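Local coordinates for protein isoprenyl transferase (Campylobacter jejuni, PDB 3UGS) that probably condenses isopentenyl diphosphate with allylic pyrophosphates to build undecaprenyl diphosphate, as a magnesium-dependent homodimer, at residues N53-A58 / L163-D168; V45-N50 / N92-R97; S103-K108 / L130-G135. All coordinates share one frame; numbering follows the deposited sequence.

Contact 1 (N53-A58 / L163-D168); sequences NLSLFA and LDLPLD. With FFT ((2Z,6Z)-3,7,11-trimethyldodeca-2,6,10-trien-1-yl dihydrogen phosphate), chain C.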
loop_
_atom_site.group_PDB
_atom_site.type_symbol
_atom_site.label_atom_id
_atom_site.label_comp_id
_atom_site.label_asym_id
_atom_site.label_seq_id
_atom_site.Cartn_x
_atom_site.Cartn_y
_atom_site.Cartn_z
ATOM N N ASN A 53 -3.393 -11.415 -15.365
ATOM C CA ASN A 53 -3.381 -11.803 -13.949
ATOM C C ASN A 53 -4.492 -11.157 -13.175
ATOM O O ASN A 53 -4.689 -9.942 -13.252
ATOM C CB ASN A 53 -2.076 -11.443 -13.249
ATOM C CG ASN A 53 -1.005 -12.464 -13.466
ATOM O OD1 ASN A 53 -0.745 -13.287 -12.562
ATOM N ND2 ASN A 53 -0.393 -12.448 -14.652
ATOM N N LEU A 54 -5.180 -12.008 -12.432
ATOM C CA LEU A 54 -6.274 -11.610 -11.571
ATOM C C LEU A 54 -6.024 -12.130 -10.174
ATOM O O LEU A 54 -5.926 -13.339 -9.942
ATOM C CB LEU A 54 -7.623 -12.095 -12.093
ATOM C CG LEU A 54 -8.813 -11.872 -11.171
ATOM C CD1 LEU A 54 -9.216 -10.403 -11.096
ATOM C CD2 LEU A 54 -9.977 -12.766 -11.639
ATOM N N SER A 55 -5.941 -11.183 -9.254
ATOM C CA SER A 55 -5.548 -11.477 -7.892
ATOM C C SER A 55 -6.685 -11.220 -6.957
ATOM O O SER A 55 -7.290 -10.152 -6.951
ATOM C CB SER A 55 -4.310 -10.705 -7.475
ATOM O OG SER A 55 -3.140 -11.235 -8.113
ATOM N N LEU A 56 -6.973 -12.257 -6.171
ATOM C CA LEU A 56 -8.137 -12.253 -5.247
ATOM C C LEU A 56 -7.713 -12.531 -3.835
ATOM O O LEU A 56 -6.837 -13.313 -3.625
ATOM C CB LEU A 56 -9.228 -13.266 -5.656
ATOM C CG LEU A 56 -9.615 -13.218 -7.145
ATOM C CD1 LEU A 56 -10.510 -14.416 -7.451
ATOM C CD2 LEU A 56 -10.261 -11.866 -7.556
ATOM N N PHE A 57 -8.375 -11.873 -2.897
ATOM C CA PHE A 57 -8.054 -11.955 -1.482
ATOM C C PHE A 57 -9.081 -12.783 -0.749
ATOM O O PHE A 57 -10.179 -12.354 -0.510
ATOM C CB PHE A 57 -7.970 -10.567 -0.812
ATOM C CG PHE A 57 -7.023 -10.511 0.374
ATOM C CD1 PHE A 57 -6.460 -11.666 0.912
ATOM C CD2 PHE A 57 -6.682 -9.302 0.940
ATOM C CE1 PHE A 57 -5.572 -11.587 1.980
ATOM C CE2 PHE A 57 -5.800 -9.228 1.995
ATOM C CZ PHE A 57 -5.253 -10.364 2.516
ATOM N N ALA A 58 -8.674 -13.961 -0.334
ATOM C CA ALA A 58 -9.602 -14.893 0.348
ATOM C C ALA A 58 -9.520 -14.811 1.867
ATOM O O ALA A 58 -10.511 -14.591 2.544
ATOM C CB ALA A 58 -9.346 -16.318 -0.115
ATOM N N LEU A 163 9.276 -12.581 -4.280
ATOM C CA LEU A 163 7.915 -12.518 -3.733
ATOM C C LEU A 163 7.143 -13.742 -4.213
ATOM O O LEU A 163 7.489 -14.359 -5.187
ATOM C CB LEU A 163 7.188 -11.236 -4.101
ATOM C CG LEU A 163 7.650 -9.938 -3.445
ATOM C CD1 LEU A 163 7.132 -8.768 -4.269
ATOM C CD2 LEU A 163 7.192 -9.863 -1.995
ATOM N N ASP A 164 6.120 -14.126 -3.451
ATOM C CA ASP A 164 5.180 -15.192 -3.892
ATOM C C ASP A 164 4.614 -14.803 -5.262
ATOM O O ASP A 164 4.321 -15.644 -6.087
ATOM C CB ASP A 164 3.996 -15.341 -2.950
ATOM C CG ASP A 164 4.321 -16.133 -1.710
ATOM O OD1 ASP A 164 5.459 -16.670 -1.573
ATOM O OD2 ASP A 164 3.397 -16.247 -0.860
ATOM N N LEU A 165 4.431 -13.497 -5.439
ATOM C CA LEU A 165 3.866 -12.904 -6.665
ATOM C C LEU A 165 4.621 -11.655 -7.101
ATOM O O LEU A 165 4.255 -10.540 -6.764
ATOM C CB LEU A 165 2.375 -12.596 -6.495
ATOM C CG LEU A 165 1.621 -12.103 -7.732
ATOM C CD1 LEU A 165 1.640 -13.092 -8.880
ATOM C CD2 LEU A 165 0.207 -11.789 -7.302
ATOM N N PRO A 166 5.665 -11.847 -7.913
ATOM C CA PRO A 166 6.552 -10.755 -8.333
ATOM C C PRO A 166 5.931 -9.608 -9.120
ATOM O O PRO A 166 6.489 -8.494 -9.166
ATOM C CB PRO A 166 7.592 -11.485 -9.206
ATOM C CG PRO A 166 7.578 -12.904 -8.732
ATOM C CD PRO A 166 6.119 -13.146 -8.458
ATOM N N LEU A 167 4.780 -9.876 -9.688
ATOM C CA LEU A 167 4.137 -8.947 -10.652
ATOM C C LEU A 167 3.492 -7.712 -10.013
ATOM O O LEU A 167 2.616 -7.801 -9.144
ATOM C CB LEU A 167 3.088 -9.674 -11.501
ATOM C CG LEU A 167 2.596 -8.884 -12.728
ATOM C CD1 LEU A 167 3.677 -8.599 -13.759
ATOM C CD2 LEU A 167 1.468 -9.643 -13.380
ATOM N N ASP A 168 3.933 -6.558 -10.470
ATOM C CA ASP A 168 3.339 -5.263 -10.017
ATOM C C ASP A 168 1.832 -5.273 -10.343
ATOM O O ASP A 168 1.364 -5.813 -11.347
ATOM C CB ASP A 168 3.953 -4.011 -10.657
ATOM C CG ASP A 168 5.396 -3.708 -10.203
ATOM O OD1 ASP A 168 5.827 -4.145 -9.114
ATOM O OD2 ASP A 168 6.113 -2.997 -10.969
HETATM O O3 FFT C . -10.430 -4.420 4.759
HETATM P P FFT C . -11.438 -5.470 5.141
HETATM O O1 FFT C . -12.613 -5.522 4.213
HETATM O O2 FFT C . -11.730 -5.423 6.630
HETATM O O FFT C . -10.758 -6.927 4.931
HETATM C C14 FFT C . -10.506 -7.445 3.608
HETATM C C13 FFT C . -9.680 -8.711 3.667
HETATM C C11 FFT C . -10.082 -9.859 3.131
HETATM C C12 FFT C . -9.233 -11.070 3.227
HETATM C C10 FFT C . -11.350 -9.957 2.328
HETATM C C9 FFT C . -12.274 -11.019 2.851
HETATM C C8 FFT C . -13.644 -10.858 2.217
HETATM C C6 FFT C . -14.153 -11.787 1.386
HETATM C C7 FFT C . -15.528 -11.640 0.778
HETATM C C5 FFT C . -13.336 -13.007 1.058
HETATM C C4 FFT C . -14.324 -14.124 0.814
HETATM C C3 FFT C . -13.663 -15.481 0.824
HETATM C C1 FFT C . -14.316 -16.534 0.274
HETATM C C2 FFT C . -15.692 -16.352 -0.347
HETATM C C FFT C . -13.644 -17.892 0.283
#
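Asn53 faces Leu167 and Ser55 faces Leu165, but the backbones of strand 53-58 and the irregular loop 163-168 stand well apart, CA of Asn53 8.7 Å from CA of Leu167 and CA of Ser55 9.6 Å from CA of Leu165. At that spacing only side chains meet. Leu167 sends CG anti to its backbone N (chi1 -167°), which brings methyl CD2 against the Asn53 amide, 3.6 Å from its ND2; the two side chains cross obliquely. Leu165 is turned the same way, and its CD2 comes 3.5 Å from OG of Ser55. Each contact is thus methyl against polar group, while the polar atoms find their partners beside the leucines: OG of Ser55 is hydrogen-bonded to NE2 of His9 and accepts from ND2 of Asn129, which also donates to OD1 of Asn53. Ser55 and Asn53 therefore share Asn129; Ser55 and Leu165 are buried. The backbone of Leu165 is bonded to Glu139 through N and to Gln188 through O, and Asp164 forms salt bridges with Arg142 and Arg146. Farther down the strand, away from the loop, the Phe57 ring carries methyl C12 of the bound farnesyl monophosphate 3.6 Å above its plane and over its centre, a CH-pi arrangement, and it also stacks with Phe184. Carbonyl O of Phe57 and carbonyl O of Ala58 each lie 3.6 Å from C5 of the lipid chain. One inner strand thus packs side chains against a loop at its beginning and lines the prenyl pocket at its end, an arrangement typical of open alpha/beta folds with a parallel sheet, where ligands bind at the C-terminal ends of the strands.

Contact 2 (V45-N50 / N92-R97); sequences VCMEEN and NNVRLR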
loop_
_atom_site.group_PDB
_atom_site.type_symbol
_atom_site.label_atom_id
_atom_site.label_comp_id
_atom_site.label_asym_id
_atom_site.label_seq_id
_atom_site.Cartn_x
_atom_site.Cartn_y
_atom_site.Cartn_z
ATOM N N VAL A 45 -14.267 -10.809 -18.490
ATOM C CA VAL A 45 -13.831 -9.406 -18.779
ATOM C C VAL A 45 -12.286 -9.293 -18.857
ATOM O O VAL A 45 -11.698 -8.620 -19.678
ATOM C CB VAL A 45 -14.354 -8.398 -17.742
ATOM C CG1 VAL A 45 -13.633 -7.064 -17.904
ATOM C CG2 VAL A 45 -15.842 -8.191 -17.914
ATOM N N CYS A 46 -11.642 -10.015 -17.969
ATOM C CA CYS A 46 -10.168 -10.076 -17.940
ATOM C C CYS A 46 -9.584 -10.602 -19.221
ATOM O O CYS A 46 -8.593 -10.084 -19.734
ATOM C CB CYS A 46 -9.668 -10.927 -16.772
ATOM S SG CYS A 46 -9.781 -10.069 -15.166
ATOM N N MET A 47 -10.192 -11.675 -19.696
ATOM C CA MET A 47 -9.780 -12.323 -20.978
ATOM C C MET A 47 -9.997 -11.388 -22.181
ATOM O O MET A 47 -9.105 -11.113 -22.981
ATOM C CB MET A 47 -10.529 -13.649 -21.215
ATOM C CG MET A 47 -10.053 -14.756 -20.271
ATOM S SD MET A 47 -11.095 -16.214 -20.143
ATOM C CE MET A 47 -9.899 -17.468 -20.603
ATOM N N GLU A 48 -11.215 -10.885 -22.247
ATOM C CA GLU A 48 -11.642 -9.951 -23.327
ATOM C C GLU A 48 -10.730 -8.732 -23.353
ATOM O O GLU A 48 -10.430 -8.187 -24.406
ATOM C CB GLU A 48 -13.101 -9.485 -23.150
ATOM C CG GLU A 48 -14.122 -10.606 -23.288
ATOM C CD GLU A 48 -15.551 -10.164 -22.966
ATOM O OE1 GLU A 48 -15.816 -8.941 -22.910
ATOM O OE2 GLU A 48 -16.415 -11.049 -22.752
ATOM N N GLU A 49 -10.280 -8.349 -22.169
ATOM C CA GLU A 49 -9.415 -7.135 -21.980
ATOM C C GLU A 49 -7.912 -7.371 -21.980
ATOM O O GLU A 49 -7.118 -6.461 -21.820
ATOM C CB GLU A 49 -9.800 -6.405 -20.709
ATOM C CG GLU A 49 -11.190 -5.764 -20.812
ATOM C CD GLU A 49 -11.200 -4.460 -21.609
ATOM O OE1 GLU A 49 -11.956 -3.554 -21.191
ATOM O OE2 GLU A 49 -10.454 -4.308 -22.617
ATOM N N ASN A 50 -7.535 -8.614 -22.175
ATOM C CA ASN A 50 -6.112 -9.007 -22.094
ATOM C C ASN A 50 -5.429 -8.674 -20.739
ATOM O O ASN A 50 -4.296 -8.240 -20.658
ATOM C CB ASN A 50 -5.312 -8.392 -23.250
ATOM C CG ASN A 50 -3.980 -9.088 -23.474
ATOM O OD1 ASN A 50 -3.876 -10.308 -23.339
ATOM N ND2 ASN A 50 -2.956 -8.318 -23.814
ATOM N N ASN A 92 -11.490 -24.216 -19.279
ATOM C CA ASN A 92 -11.528 -22.783 -19.694
ATOM C C ASN A 92 -10.149 -22.143 -19.808
ATOM O O ASN A 92 -10.010 -20.960 -20.091
ATOM C CB ASN A 92 -12.412 -21.959 -18.786
ATOM C CG ASN A 92 -13.880 -22.054 -19.164
ATOM O OD1 ASN A 92 -14.269 -21.709 -20.279
ATOM N ND2 ASN A 92 -14.699 -22.528 -18.234
ATOM N N ASN A 93 -9.134 -22.966 -19.598
ATOM C CA ASN A 93 -7.717 -22.537 -19.789
ATOM C C ASN A 93 -7.288 -21.448 -18.775
ATOM O O ASN A 93 -6.476 -20.574 -19.064
ATOM C CB ASN A 93 -7.535 -22.023 -21.228
ATOM C CG ASN A 93 -6.090 -22.046 -21.681
ATOM O OD1 ASN A 93 -5.313 -22.854 -21.187
ATOM N ND2 ASN A 93 -5.713 -21.150 -22.611
ATOM N N VAL A 94 -7.918 -21.511 -17.613
ATOM C CA VAL A 94 -7.602 -20.643 -16.469
ATOM C C VAL A 94 -6.670 -21.368 -15.500
ATOM O O VAL A 94 -6.939 -22.474 -15.044
ATOM C CB VAL A 94 -8.832 -20.177 -15.699
ATOM C CG1 VAL A 94 -8.432 -19.278 -14.538
ATOM C CG2 VAL A 94 -9.769 -19.423 -16.624
ATOM N N ARG A 95 -5.565 -20.712 -15.194
ATOM C CA ARG A 95 -4.610 -21.218 -14.198
ATOM C C ARG A 95 -4.947 -20.673 -12.813
ATOM O O ARG A 95 -5.351 -19.516 -12.649
ATOM C CB ARG A 95 -3.178 -20.837 -14.562
ATOM C CG ARG A 95 -2.107 -21.590 -13.787
ATOM C CD ARG A 95 -0.730 -20.947 -13.856
ATOM N NE ARG A 95 0.261 -21.808 -13.226
ATOM C CZ ARG A 95 1.432 -21.410 -12.733
ATOM N NH1 ARG A 95 1.808 -20.142 -12.808
ATOM N NH2 ARG A 95 2.236 -22.293 -12.143
ATOM N N LEU A 96 -4.796 -21.536 -11.824
ATOM C CA LEU A 96 -4.905 -21.130 -10.409
ATOM C C LEU A 96 -3.583 -21.253 -9.657
ATOM O O LEU A 96 -2.919 -22.275 -9.667
ATOM C CB LEU A 96 -5.978 -21.898 -9.644
ATOM C CG LEU A 96 -6.078 -21.460 -8.160
ATOM C CD1 LEU A 96 -6.902 -20.192 -7.975
ATOM C CD2 LEU A 96 -6.647 -22.557 -7.280
ATOM N N ARG A 97 -3.256 -20.171 -8.978
ATOM C CA ARG A 97 -2.092 -20.115 -8.081
ATOM C C ARG A 97 -2.464 -19.588 -6.723
ATOM O O ARG A 97 -3.117 -18.557 -6.608
ATOM C CB ARG A 97 -1.024 -19.197 -8.617
ATOM C CG ARG A 97 -0.382 -19.694 -9.878
ATOM C CD ARG A 97 0.749 -18.744 -10.285
#
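Met47 approaches the flat peptide group of Asn92, its methyl CE lying 3.5 Å from the carbonyl O of Asn92; farther along the strand, the guanidinium of Arg95 has CG of Arg97 over one face, 3.6 Å above the plane and offset toward the rim, a pairing within strand 94-97 that is not part of the contact across. The same Met47 methyl reaches the branch CG2 of Val94 at 4.4 Å, a loose apolar touch. Its position follows from the bend at the sulfur (chi3 123°), which swings CE from the helix toward the start of the strand; Met47 also touches Ala125, in the loop before strand 126-134. The contact is small, a single methyl bridging a carbonyl and a valine. Three residues on, Asn50 takes positive phi (57°) and its N is bonded to O of Met47 at 3.1 Å, part of a Schellman motif that turns the chain out toward strand 53-60. Val94, meanwhile, packs on Phe89 and Val128. The arrangement is that of a helix C-terminus packed against the beginning of an outermost strand, at the periphery of the parallel alpha/beta sheet of the cis-prenyltransferase fold.

Contact 3 (S103-K108 / L130-G135); sequences SRLEDK and LAISYG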
loop_
_atom_site.group_PDB
_atom_site.type_symbol
_atom_site.label_atom_id
_atom_site.label_comp_id
_atom_site.label_asym_id
_atom_site.label_seq_id
_atom_site.Cartn_x
_atom_site.Cartn_y
_atom_site.Cartn_z
ATOM N N SER A 103 1.362 -23.027 4.813
ATOM C CA SER A 103 1.739 -24.014 5.865
ATOM C C SER A 103 0.816 -23.931 7.071
ATOM O O SER A 103 0.746 -24.843 7.867
ATOM C CB SER A 103 3.194 -23.888 6.337
ATOM O OG SER A 103 3.291 -22.977 7.421
ATOM N N ARG A 104 0.090 -22.826 7.161
ATOM C CA ARG A 104 -0.875 -22.564 8.295
ATOM C C ARG A 104 -2.245 -23.203 8.062
ATOM O O ARG A 104 -3.132 -23.166 8.913
ATOM C CB ARG A 104 -0.985 -21.060 8.617
ATOM C CG ARG A 104 0.227 -20.552 9.416
ATOM C CD ARG A 104 0.116 -19.095 9.834
ATOM N NE ARG A 104 -0.605 -18.866 11.097
ATOM C CZ ARG A 104 -0.692 -17.675 11.698
ATOM N NH1 ARG A 104 -0.090 -16.597 11.177
ATOM N NH2 ARG A 104 -1.380 -17.560 12.830
ATOM N N LEU A 105 -2.371 -23.841 6.910
ATOM C CA LEU A 105 -3.639 -24.446 6.488
ATOM C C LEU A 105 -3.766 -25.929 6.843
ATOM O O LEU A 105 -2.806 -26.686 6.831
ATOM C CB LEU A 105 -3.885 -24.269 4.993
ATOM C CG LEU A 105 -3.958 -22.818 4.453
ATOM C CD1 LEU A 105 -3.980 -22.815 2.926
ATOM C CD2 LEU A 105 -5.152 -22.032 4.989
ATOM N N GLU A 106 -4.991 -26.336 7.148
ATOM C CA GLU A 106 -5.285 -27.763 7.340
ATOM C C GLU A 106 -4.824 -28.566 6.119
ATOM O O GLU A 106 -4.864 -28.101 4.990
ATOM C CB GLU A 106 -6.773 -28.029 7.599
ATOM C CG GLU A 106 -7.256 -27.598 8.970
ATOM C CD GLU A 106 -8.707 -28.006 9.243
ATOM O OE1 GLU A 106 -9.379 -28.508 8.315
ATOM O OE2 GLU A 106 -9.196 -27.818 10.383
ATOM N N ASP A 107 -4.431 -29.795 6.384
ATOM C CA ASP A 107 -3.939 -30.747 5.347
ATOM C C ASP A 107 -4.852 -30.908 4.158
ATOM O O ASP A 107 -4.432 -30.827 3.026
ATOM C CB ASP A 107 -3.725 -32.149 5.941
ATOM C CG ASP A 107 -2.514 -32.216 6.839
ATOM O OD1 ASP A 107 -1.586 -31.411 6.605
ATOM O OD2 ASP A 107 -2.497 -33.062 7.767
ATOM N N LYS A 108 -6.112 -31.167 4.451
ATOM C CA LYS A 108 -7.147 -31.409 3.419
ATOM C C LYS A 108 -7.202 -30.254 2.411
ATOM O O LYS A 108 -7.468 -30.436 1.232
ATOM C CB LYS A 108 -8.541 -31.583 4.054
ATOM N N LEU A 130 -4.673 -16.569 -5.969
ATOM C CA LEU A 130 -5.533 -16.667 -4.794
ATOM C C LEU A 130 -4.703 -16.536 -3.524
ATOM O O LEU A 130 -3.875 -17.397 -3.187
ATOM C CB LEU A 130 -6.327 -17.983 -4.793
ATOM C CG LEU A 130 -7.533 -18.057 -3.839
ATOM C CD1 LEU A 130 -8.609 -17.010 -4.176
ATOM C CD2 LEU A 130 -8.143 -19.459 -3.871
ATOM N N ALA A 131 -4.947 -15.438 -2.835
ATOM C CA ALA A 131 -4.275 -15.126 -1.569
ATOM C C ALA A 131 -4.970 -15.732 -0.358
ATOM O O ALA A 131 -6.029 -15.298 0.071
ATOM C CB ALA A 131 -4.128 -13.625 -1.405
ATOM N N ILE A 132 -4.339 -16.753 0.190
ATOM C CA ILE A 132 -4.921 -17.554 1.312
ATOM C C ILE A 132 -3.951 -17.722 2.451
ATOM O O ILE A 132 -2.832 -18.187 2.252
ATOM C CB ILE A 132 -5.325 -18.988 0.921
ATOM C CG1 ILE A 132 -5.983 -18.990 -0.427
ATOM C CG2 ILE A 132 -6.258 -19.590 1.958
ATOM C CD1 ILE A 132 -6.058 -20.396 -1.018
ATOM N N SER A 133 -4.421 -17.385 3.644
ATOM C CA SER A 133 -3.529 -17.235 4.793
ATOM C C SER A 133 -2.329 -16.389 4.332
ATOM O O SER A 133 -1.178 -16.720 4.506
ATOM C CB SER A 133 -3.028 -18.588 5.303
ATOM O OG SER A 133 -2.098 -18.371 6.366
ATOM N N TYR A 134 -2.664 -15.314 3.676
ATOM C CA TYR A 134 -1.682 -14.426 3.064
ATOM C C TYR A 134 -1.646 -13.059 3.728
ATOM O O TYR A 134 -2.644 -12.459 4.047
ATOM C CB TYR A 134 -1.945 -14.248 1.572
ATOM C CG TYR A 134 -1.203 -13.100 0.981
ATOM C CD1 TYR A 134 -0.023 -13.302 0.268
ATOM C CD2 TYR A 134 -1.642 -11.804 1.176
ATOM C CE1 TYR A 134 0.686 -12.233 -0.262
ATOM C CE2 TYR A 134 -0.944 -10.745 0.669
ATOM C CZ TYR A 134 0.215 -10.951 -0.053
ATOM O OH TYR A 134 0.906 -9.852 -0.564
ATOM N N GLY A 135 -0.448 -12.561 3.900
ATOM C CA GLY A 135 -0.252 -11.180 4.295
ATOM C C GLY A 135 0.940 -10.599 3.576
ATOM O O GLY A 135 1.916 -11.317 3.314
#
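Ile132 meets Leu105 first: its CG2, anti to the backbone N, lies 4.0 Å from CD2 of Leu105 and 4.1 Å from CD1 of Leu105, so one isoleucine methyl sits across the leucine fork, the two side chains crossing at about a right angle. Both residues also rest on Ile113 of helix 107-120, and Leu105 reaches Phe75 of helix 68-88. At Ser133 the chain turns a corner, with phi and psi both positive (47° and 48°). Its CB adds a second touch on CD2 of Leu105, at 4.1 Å, while its OG, thrown anti to the backbone N (chi1 176°), lies 3.7 Å from CB of Arg104. That hydroxyl works outside this pairing, donating to the carbonyl O of Asp101 and accepting from NE1 of Trp64, a probable substrate-binding residue. Past the corner, Gly135 stands as the N-cap of helix 136-149. The chemistry divides by side: Leu105 and Ile132 join the loop leading into helix 107-120 to the end of strand 126-134, within the beta-alpha-beta unit begun by strand 94-99, while the serine hydroxyl, engaged by one donated and one accepted bond, probably helps to position the Trp64 indole, against which Arg104 makes a cation-pi contact. Apolar packing and the Ser133-Trp64 bond lie side by side, consistent with the crossover helping to place this tryptophan.

In the fold
All three contacts hang on one parallel sheet. Contacts 1 and 3, with centres about 14 Å apart, sit on neighbouring strands joined by backbone pairing: N of Ala131 lies 3.0 Å from O of Leu56. Contact 2 is also about 14 Å from contact 1 between centres, linked by CD1 of Leu54 packing on SG of Cys46 at 4.1 Å. Its centre is about 23 Å from that of contact 3, yet O of Arg97 and N of Leu130, 2.6 Å apart, probably form a hydrogen bond. Contact 1 alone holds pocket residues of the farnesyl phosphate; in contact 3 the Ser133 side chain is about 3 Å from that of Trp64, a probable substrate-site residue, while contact 2 lies away from the known sites.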